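Local coordinates for protein D-xylonate dehydratase (Caulobacter crescentus, PDB 5OYN) that catalyses the dehydration of D-xylonate to 2-dehydro-3-deoxy-D-arabinonate in D-xylose degradation, and also dehydrates D-gluconate, using a [2Fe-2S] cluster and magnesium, at residues 437-440 and 441-445; 176-179 and 180-184; 409-412 and 413-417. All coordinates share one frame; numbering follows the deposited sequence.

Interaction 1 of 3, residues 437-440 and 441-445; sequences SDDY and HKRIN
Tyr-440 meets both His-441 and Ile-444. It turns a ring edge to the face of the histidine, a T-shaped pair with centroids 5.1 Å apart and planes at 82°. Tyr-440 CD1 sits over the centre of the imidazole. One face of the tyrosine ring takes Ile-444, whose CB lies 4.1 Å from the ring centroid in a CH-pi contact. The two side chains run side by side, and Ile-444 CD1 reaches Tyr-440 CE2 at 3.5 Å. Tyr-440 CG is anti to the backbone N (chi1 164°), which carries the ring along the helix toward Ile-444.

Asp-439 and Arg-443 form a salt bridge one turn apart, OD2 to NH1 at 3.1 Å. Its hydrogen bonds are weak, and carboxylate and guanidinium planes are 46° apart. The helix, 436-443, is the crossover of a beta-alpha-beta unit between parallel strands 426-435 and 455-460. Ile-444 N donates to Tyr-440 O at 2.9 Å.

Further out, Asp-435 N, at the end of the preceding strand, is hydrogen-bonded to Asp-439 OD2. Gln-477 O takes the Tyr-440 hydroxyl, and Phe-434 packs against the tyrosine ring edge-to-face. His-29 of the second subunit meets His-441, also edge-to-face.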
loop_
_atom_site.group_PDB
_atom_site.type_symbol
_atom_site.label_atom_id
_atom_site.label_comp_id
_atom_site.label_asym_id
_atom_site.label_seq_id
_atom_site.Cartn_x
_atom_site.Cartn_y
_atom_site.Cartn_z
ATOM N N SER A 437 0.308 -20.433 37.075
ATOM C CA SER A 437 -1.024 -19.880 36.857
ATOM C C SER A 437 -2.080 -20.973 36.880
ATOM O O SER A 437 -3.131 -20.821 37.518
ATOM C CB SER A 437 -1.062 -19.118 35.529
ATOM O OG SER A 437 -2.254 -18.352 35.406
ATOM N N ASP A 438 -1.824 -22.083 36.181
ATOM C CA ASP A 438 -2.812 -23.153 36.136
ATOM C C ASP A 438 -3.158 -23.612 37.541
ATOM O O ASP A 438 -4.338 -23.741 37.896
ATOM C CB ASP A 438 -2.296 -24.315 35.291
ATOM C CG ASP A 438 -3.319 -25.445 35.154
ATOM O OD1 ASP A 438 -4.534 -25.165 34.996
ATOM O OD2 ASP A 438 -2.896 -26.623 35.202
ATOM N N ASP A 439 -2.126 -23.822 38.367
ATOM C CA ASP A 439 -2.312 -24.205 39.763
ATOM C C ASP A 439 -3.282 -23.265 40.475
ATOM O O ASP A 439 -4.250 -23.710 41.103
ATOM C CB ASP A 439 -0.944 -24.225 40.451
ATOM C CG ASP A 439 -0.959 -24.931 41.807
ATOM O OD1 ASP A 439 -1.696 -25.930 41.971
ATOM O OD2 ASP A 439 -0.208 -24.480 42.704
ATOM N N TYR A 440 -3.043 -21.953 40.372
ATOM C CA TYR A 440 -3.921 -20.978 41.016
ATOM C C TYR A 440 -5.377 -21.180 40.608
ATOM O O TYR A 440 -6.269 -21.240 41.462
ATOM C CB TYR A 440 -3.458 -19.556 40.683
ATOM C CG TYR A 440 -4.490 -18.478 40.955
ATOM C CD1 TYR A 440 -5.412 -18.097 39.985
ATOM C CD2 TYR A 440 -4.531 -17.830 42.169
ATOM C CE1 TYR A 440 -6.358 -17.115 40.233
ATOM C CE2 TYR A 440 -5.476 -16.840 42.426
ATOM C CZ TYR A 440 -6.387 -16.487 41.454
ATOM O OH TYR A 440 -7.317 -15.502 41.720
ATOM N N HIS A 441 -5.634 -21.296 39.297
ATOM C CA HIS A 441 -7.011 -21.367 38.811
ATOM C C HIS A 441 -7.713 -22.629 39.282
ATOM O O HIS A 441 -8.931 -22.617 39.501
ATOM C CB HIS A 441 -7.047 -21.273 37.277
ATOM C CG HIS A 441 -6.879 -19.874 36.771
ATOM N ND1 HIS A 441 -7.821 -18.890 36.989
ATOM C CD2 HIS A 441 -5.854 -19.277 36.116
ATOM C CE1 HIS A 441 -7.397 -17.754 36.462
ATOM N NE2 HIS A 441 -6.205 -17.960 35.928
ATOM N N LYS A 442 -6.967 -23.711 39.482
ATOM C CA LYS A 442 -7.613 -24.962 39.840
ATOM C C LYS A 442 -7.961 -25.044 41.323
ATOM O O LYS A 442 -8.964 -25.676 41.675
ATOM C CB LYS A 442 -6.734 -26.124 39.399
ATOM C CG LYS A 442 -6.776 -26.388 37.866
ATOM C CD LYS A 442 -8.227 -26.463 37.284
ATOM C CE LYS A 442 -8.808 -25.147 36.697
ATOM N NZ LYS A 442 -10.289 -25.266 36.485
ATOM N N ARG A 443 -7.196 -24.384 42.200
ATOM C CA ARG A 443 -7.390 -24.534 43.639
ATOM C C ARG A 443 -7.906 -23.284 44.352
ATOM O O ARG A 443 -8.263 -23.380 45.529
ATOM C CB ARG A 443 -6.076 -24.984 44.307
ATOM C CG ARG A 443 -5.461 -26.284 43.753
ATOM C CD ARG A 443 -4.008 -26.447 44.205
ATOM N NE ARG A 443 -3.835 -25.968 45.581
ATOM C CZ ARG A 443 -2.725 -25.419 46.079
ATOM N NH1 ARG A 443 -1.643 -25.263 45.323
ATOM N NH2 ARG A 443 -2.703 -25.022 47.348
ATOM N N ILE A 444 -7.977 -22.124 43.686
ATOM C CA ILE A 444 -8.238 -20.874 44.411
ATOM C C ILE A 444 -9.604 -20.887 45.091
ATOM O O ILE A 444 -9.785 -20.277 46.152
ATOM C CB ILE A 444 -8.102 -19.656 43.474
ATOM C CG1 ILE A 444 -8.430 -18.372 44.231
ATOM C CG2 ILE A 444 -9.015 -19.794 42.270
ATOM C CD1 ILE A 444 -7.354 -17.980 45.167
ATOM N N ASN A 445 -10.582 -21.572 44.506
ATOM C CA ASN A 445 -11.914 -21.654 45.085
ATOM C C ASN A 445 -12.134 -22.941 45.873
ATOM O O ASN A 445 -13.270 -23.236 46.265
ATOM C CB ASN A 445 -12.964 -21.506 43.988
ATOM C CG ASN A 445 -13.239 -20.058 43.656
ATOM O OD1 ASN A 445 -13.442 -19.230 44.554
ATOM N ND2 ASN A 445 -13.228 -19.733 42.369
#

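Interaction 2 of 3, residues 176-179 and 180-184; sequences GTVI and WRSRR
Trp-180 lies with one face of its indole against Gly-176 and Ile-179. Its CG stands beside the backbone N (chi1 -31°), which folds the ring back over the start of the helix. Gly-176 O sits 3.1 Å above the ring plane, off toward the rim. The same face receives Ile-179 CB, 4.2 Å from the centroid of the six-membered ring, as a CH-pi contact. Ile-179 has CG2 anti to the backbone N, and this methyl reaches Trp-180 CZ3 at 3.8 Å. The indole NE1 does not bond to Gly-176 O; it is hydrogen-bonded to Thr-501 OG1.

Gly-176 is the N-cap of helix 177-187. Its positive phi (77°) favours glycine. Gly-176 O accepts Ile-179 N at 2.8 Å and, weakly, Trp-180 N.

Thr-177 and Arg-181 lie side by side. The arginine is extended from CG to NE, and its CG passes beside Thr-177 O. Ser-182 OG turns back beside its own backbone N (chi1 -80°). From there it makes a weak bond to Val-178 O, which also accepts Ser-182 N at 2.9 Å. Arg-183 is bent at chi2 and chi3, with NE at the indole edge and its guanidinium in salt bridges to Asp-31 and the C-terminal His-600 of the second subunit.

With an alanine at Trp-180, Thr-501 would probably lose its indole partner and Ile-179 the surface it packs on. The contact mixes apolar and polar elements: the Gly-176 carbonyl and Ile-179 are covered by an aromatic plate whose one N-H is committed elsewhere in the chain, while Ser-182 returns its hydroxyl to the helix backbone and Arg-183 spends its charge on the neighbouring subunit.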
loop_
_atom_site.group_PDB
_atom_site.type_symbol
_atom_site.label_atom_id
_atom_site.label_comp_id
_atom_site.label_asym_id
_atom_site.label_seq_id
_atom_site.Cartn_x
_atom_site.Cartn_y
_atom_site.Cartn_z
ATOM N N GLY A 176 -6.806 -3.854 28.978
ATOM C CA GLY A 176 -6.183 -4.594 30.056
ATOM C C GLY A 176 -6.973 -4.499 31.345
ATOM O O GLY A 176 -7.466 -5.511 31.855
ATOM N N THR A 177 -7.118 -3.284 31.879
ATOM C CA THR A 177 -7.788 -3.152 33.161
ATOM C C THR A 177 -9.223 -3.631 33.077
ATOM O O THR A 177 -9.781 -4.085 34.077
ATOM C CB THR A 177 -7.727 -1.708 33.658
ATOM O OG1 THR A 177 -8.844 -0.976 33.134
ATOM C CG2 THR A 177 -6.417 -1.061 33.205
ATOM N N VAL A 178 -9.836 -3.554 31.896
ATOM C CA VAL A 178 -11.188 -4.080 31.751
ATOM C C VAL A 178 -11.191 -5.591 31.954
ATOM O O VAL A 178 -12.154 -6.145 32.484
ATOM C CB VAL A 178 -11.791 -3.649 30.390
ATOM C CG1 VAL A 178 -11.229 -4.464 29.216
ATOM C CG2 VAL A 178 -13.301 -3.735 30.424
ATOM N N ILE A 179 -10.103 -6.276 31.598
ATOM C CA ILE A 179 -10.048 -7.720 31.810
ATOM C C ILE A 179 -10.020 -8.044 33.302
ATOM O O ILE A 179 -10.768 -8.907 33.774
ATOM C CB ILE A 179 -8.838 -8.334 31.083
ATOM C CG1 ILE A 179 -8.877 -8.022 29.576
ATOM C CG2 ILE A 179 -8.775 -9.837 31.335
ATOM C CD1 ILE A 179 -10.199 -8.299 28.889
ATOM N N TRP A 180 -9.158 -7.361 34.069
ATOM C CA TRP A 180 -9.035 -7.661 35.497
ATOM C C TRP A 180 -10.288 -7.270 36.270
ATOM O O TRP A 180 -10.685 -7.986 37.194
ATOM C CB TRP A 180 -7.816 -6.964 36.092
ATOM C CG TRP A 180 -6.708 -6.791 35.123
ATOM C CD1 TRP A 180 -6.058 -5.625 34.817
ATOM C CD2 TRP A 180 -6.113 -7.807 34.320
ATOM N NE1 TRP A 180 -5.097 -5.857 33.864
ATOM C CE2 TRP A 180 -5.112 -7.189 33.537
ATOM C CE3 TRP A 180 -6.326 -9.182 34.180
ATOM C CZ2 TRP A 180 -4.316 -7.902 32.637
ATOM C CZ3 TRP A 180 -5.536 -9.892 33.267
ATOM C CH2 TRP A 180 -4.542 -9.250 32.516
ATOM N N ARG A 181 -10.922 -6.137 35.924
ATOM C CA ARG A 181 -12.191 -5.787 36.565
ATOM C C ARG A 181 -13.303 -6.739 36.154
ATOM O O ARG A 181 -14.215 -7.001 36.938
ATOM C CB ARG A 181 -12.613 -4.347 36.242
ATOM C CG ARG A 181 -11.534 -3.313 36.473
ATOM C CD ARG A 181 -12.055 -1.902 36.735
ATOM N NE ARG A 181 -11.065 -1.173 37.541
ATOM C CZ ARG A 181 -10.560 0.026 37.243
ATOM N NH1 ARG A 181 -10.961 0.678 36.148
ATOM N NH2 ARG A 181 -9.649 0.579 38.050
ATOM N N SER A 182 -13.256 -7.263 34.939
ATOM C CA SER A 182 -14.328 -8.143 34.510
ATOM C C SER A 182 -14.152 -9.550 35.043
ATOM O O SER A 182 -15.146 -10.276 35.148
ATOM C CB SER A 182 -14.435 -8.160 32.980
ATOM O OG SER A 182 -15.140 -7.008 32.538
ATOM N N ARG A 183 -12.913 -9.948 35.363
ATOM C CA ARG A 183 -12.695 -11.219 36.050
ATOM C C ARG A 183 -13.382 -11.229 37.413
ATOM O O ARG A 183 -13.871 -12.273 37.859
ATOM C CB ARG A 183 -11.192 -11.491 36.194
ATOM C CG ARG A 183 -10.527 -12.045 34.936
ATOM C CD ARG A 183 -9.457 -13.088 35.246
ATOM N NE ARG A 183 -8.096 -12.551 35.170
ATOM C CZ ARG A 183 -7.018 -13.227 34.755
ATOM N NH1 ARG A 183 -7.102 -14.491 34.362
ATOM N NH2 ARG A 183 -5.833 -12.635 34.739
ATOM N N ARG A 184 -13.463 -10.069 38.067
ATOM C CA ARG A 184 -14.070 -9.986 39.386
ATOM C C ARG A 184 -15.589 -9.993 39.308
ATOM O O ARG A 184 -16.253 -10.632 40.133
ATOM C CB ARG A 184 -13.572 -8.730 40.102
ATOM C CG ARG A 184 -12.067 -8.746 40.310
ATOM C CD ARG A 184 -11.617 -7.588 41.163
ATOM N NE ARG A 184 -10.368 -7.009 40.683
ATOM C CZ ARG A 184 -10.220 -5.725 40.371
ATOM N NH1 ARG A 184 -11.253 -4.890 40.492
ATOM N NH2 ARG A 184 -9.044 -5.278 39.943
#

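Interaction 3 of 3, residues 409-412 and 413-417; sequences IGEE and FRKRY
Ile-409 touches both Phe-413 and Arg-414, mainly through its CG2 methyl. That methyl lies over one face of the Arg-414 guanidinium, with Ile-409 CG2 3.4 Å from Arg-414 NH2, and the two side chains cross at about a right angle. Ile-409 CG2 also meets Phe-413 CD1 at 3.9 Å, approaching the ring obliquely. Ile-409 CG2 is anti to its own backbone N, and this turns the methyl toward the helix. Arg-414 bends at chi3, which brings its planar end round to the isoleucine.

The Phe-413 ring has a second neighbour within the helix. Tyr-417, one turn on, sets CD2 over the centre of one face of this ring. Pro-505 touches both Phe-413 and Ile-409, so the apolar side of this short helix packs on a loop of the same chain. The helix is 411-417, in the C-terminal family region between strands 401-404 and 426-435. Gly-410 is its N-cap residue, and Gly-410 O accepts Arg-414 N at 2.8 Å.

Glu-412 lies on the exposed side and has looser company. Glu-412 OE1 is 4.0 Å from Lys-415 NZ, opposite charges near each other but beyond a salt bridge, so its pull on the lysine is probably weak. Glu-412 CG passes 4.1 Å from Arg-416 NH2, but the charged ends of these two residues are not in contact. Glu-412 O accepts Arg-416 N at 3.1 Å.

The firm ion pair here belongs to Glu-411. Glu-411 OE2 takes Lys-415 NZ at 2.8 Å, with the ammonium above the carboxylate plane, 39° out of it. The two chains run side by side.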
loop_
_atom_site.group_PDB
_atom_site.type_symbol
_atom_site.label_atom_id
_atom_site.label_comp_id
_atom_site.label_asym_id
_atom_site.label_seq_id
_atom_site.Cartn_x
_atom_site.Cartn_y
_atom_site.Cartn_z
ATOM N N ILE A 409 -2.382 1.135 45.412
ATOM C CA ILE A 409 -3.001 0.751 46.675
ATOM C C ILE A 409 -4.358 1.430 46.787
ATOM O O ILE A 409 -4.458 2.663 46.795
ATOM C CB ILE A 409 -2.092 1.110 47.862
ATOM C CG1 ILE A 409 -0.922 0.131 47.966
ATOM C CG2 ILE A 409 -2.872 1.077 49.154
ATOM C CD1 ILE A 409 0.349 0.769 48.442
ATOM N N GLY A 410 -5.412 0.629 46.865
ATOM C CA GLY A 410 -6.730 1.190 47.045
ATOM C C GLY A 410 -6.968 1.617 48.473
ATOM O O GLY A 410 -6.304 1.160 49.402
ATOM N N GLU A 411 -7.938 2.514 48.659
ATOM C CA GLU A 411 -8.194 3.004 50.009
ATOM C C GLU A 411 -8.806 1.922 50.898
ATOM O O GLU A 411 -8.543 1.898 52.105
ATOM C CB GLU A 411 -9.081 4.244 49.959
ATOM C CG GLU A 411 -10.479 3.989 49.471
ATOM C CD GLU A 411 -11.500 4.807 50.229
ATOM O OE1 GLU A 411 -12.441 5.332 49.583
ATOM O OE2 GLU A 411 -11.357 4.924 51.470
ATOM N N GLU A 412 -9.605 1.017 50.330
ATOM C CA GLU A 412 -10.106 -0.105 51.115
ATOM C C GLU A 412 -8.973 -1.048 51.511
ATOM O O GLU A 412 -8.935 -1.540 52.646
ATOM C CB GLU A 412 -11.186 -0.851 50.332
ATOM C CG GLU A 412 -12.301 -1.414 51.203
ATOM C CD GLU A 412 -12.982 -0.345 52.053
ATOM O OE1 GLU A 412 -13.299 0.738 51.510
ATOM O OE2 GLU A 412 -13.191 -0.583 53.266
ATOM N N PHE A 413 -8.048 -1.313 50.583
ATOM C CA PHE A 413 -6.848 -2.087 50.897
ATOM C C PHE A 413 -6.039 -1.415 51.999
ATOM O O PHE A 413 -5.557 -2.085 52.919
ATOM C CB PHE A 413 -6.010 -2.255 49.625
ATOM C CG PHE A 413 -4.749 -3.080 49.787
ATOM C CD1 PHE A 413 -3.587 -2.523 50.319
ATOM C CD2 PHE A 413 -4.703 -4.396 49.328
ATOM C CE1 PHE A 413 -2.419 -3.280 50.436
ATOM C CE2 PHE A 413 -3.540 -5.158 49.436
ATOM C CZ PHE A 413 -2.398 -4.597 49.995
ATOM N N ARG A 414 -5.878 -0.090 51.915
ATOM C CA ARG A 414 -5.139 0.644 52.935
ATOM C C ARG A 414 -5.758 0.442 54.315
ATOM O O ARG A 414 -5.077 0.013 55.252
ATOM C CB ARG A 414 -5.083 2.126 52.572
ATOM C CG ARG A 414 -4.146 2.932 53.454
ATOM C CD ARG A 414 -3.891 4.322 52.896
ATOM N NE ARG A 414 -3.299 4.270 51.560
ATOM C CZ ARG A 414 -2.000 4.095 51.309
ATOM N NH1 ARG A 414 -1.126 3.957 52.309
ATOM N NH2 ARG A 414 -1.577 4.058 50.049
ATOM N N LYS A 415 -7.059 0.723 54.449
ATOM C CA LYS A 415 -7.747 0.558 55.729
ATOM C C LYS A 415 -7.620 -0.856 56.282
ATOM O O LYS A 415 -7.541 -1.036 57.497
ATOM C CB LYS A 415 -9.228 0.916 55.584
ATOM C CG LYS A 415 -9.538 2.388 55.813
ATOM C CD LYS A 415 -11.016 2.689 55.587
ATOM C CE LYS A 415 -11.201 3.947 54.739
ATOM N NZ LYS A 415 -12.412 3.870 53.858
ATOM N N ARG A 416 -7.592 -1.866 55.421
ATOM C CA ARG A 416 -7.624 -3.240 55.907
ATOM C C ARG A 416 -6.271 -3.698 56.449
ATOM O O ARG A 416 -6.218 -4.386 57.475
ATOM C CB ARG A 416 -8.099 -4.181 54.794
ATOM C CG ARG A 416 -8.382 -5.602 55.274
ATOM C CD ARG A 416 -8.815 -6.535 54.152
ATOM N NE ARG A 416 -9.747 -5.903 53.225
ATOM C CZ ARG A 416 -11.054 -5.806 53.443
ATOM N NH1 ARG A 416 -11.578 -6.305 54.562
ATOM N NH2 ARG A 416 -11.837 -5.212 52.545
ATOM N N TYR A 417 -5.174 -3.341 55.786
ATOM C CA TYR A 417 -3.875 -3.904 56.144
ATOM C C TYR A 417 -2.873 -2.885 56.655
ATOM O O TYR A 417 -2.161 -3.162 57.624
ATOM C CB TYR A 417 -3.259 -4.638 54.946
ATOM C CG TYR A 417 -4.178 -5.644 54.299
ATOM C CD1 TYR A 417 -4.316 -6.929 54.819
ATOM C CD2 TYR A 417 -4.904 -5.313 53.154
ATOM C CE1 TYR A 417 -5.158 -7.855 54.220
ATOM C CE2 TYR A 417 -5.744 -6.230 52.546
ATOM C CZ TYR A 417 -5.868 -7.496 53.080
ATOM O OH TYR A 417 -6.709 -8.397 52.474
#

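How the interactions relate
Interactions 1 and 2 touch, although their centres are about 17 Å apart: His-441 CE1 packs on Arg-183 NH1 at 3.9 Å. Both also meet His-600 of the second subunit, interaction 1 through a weak bond from Ser-437 and interaction 2 through Arg-183. Interaction 2 is nearest the active site. The nearest atoms of Gly-176 and the bound [2Fe-2S] cluster are about 7 Å apart, and the Trp-180 side chain is about 8 Å from the magnesium ion. The side chain of the magnesium ligand Glu-472 is about 6 Å from that of Trp-180 and 9 Å from that of Ser-437. Interaction 3 stands apart from these sites, its nearest atoms about 9 Å from interaction 2 and 12 Å from interaction 1.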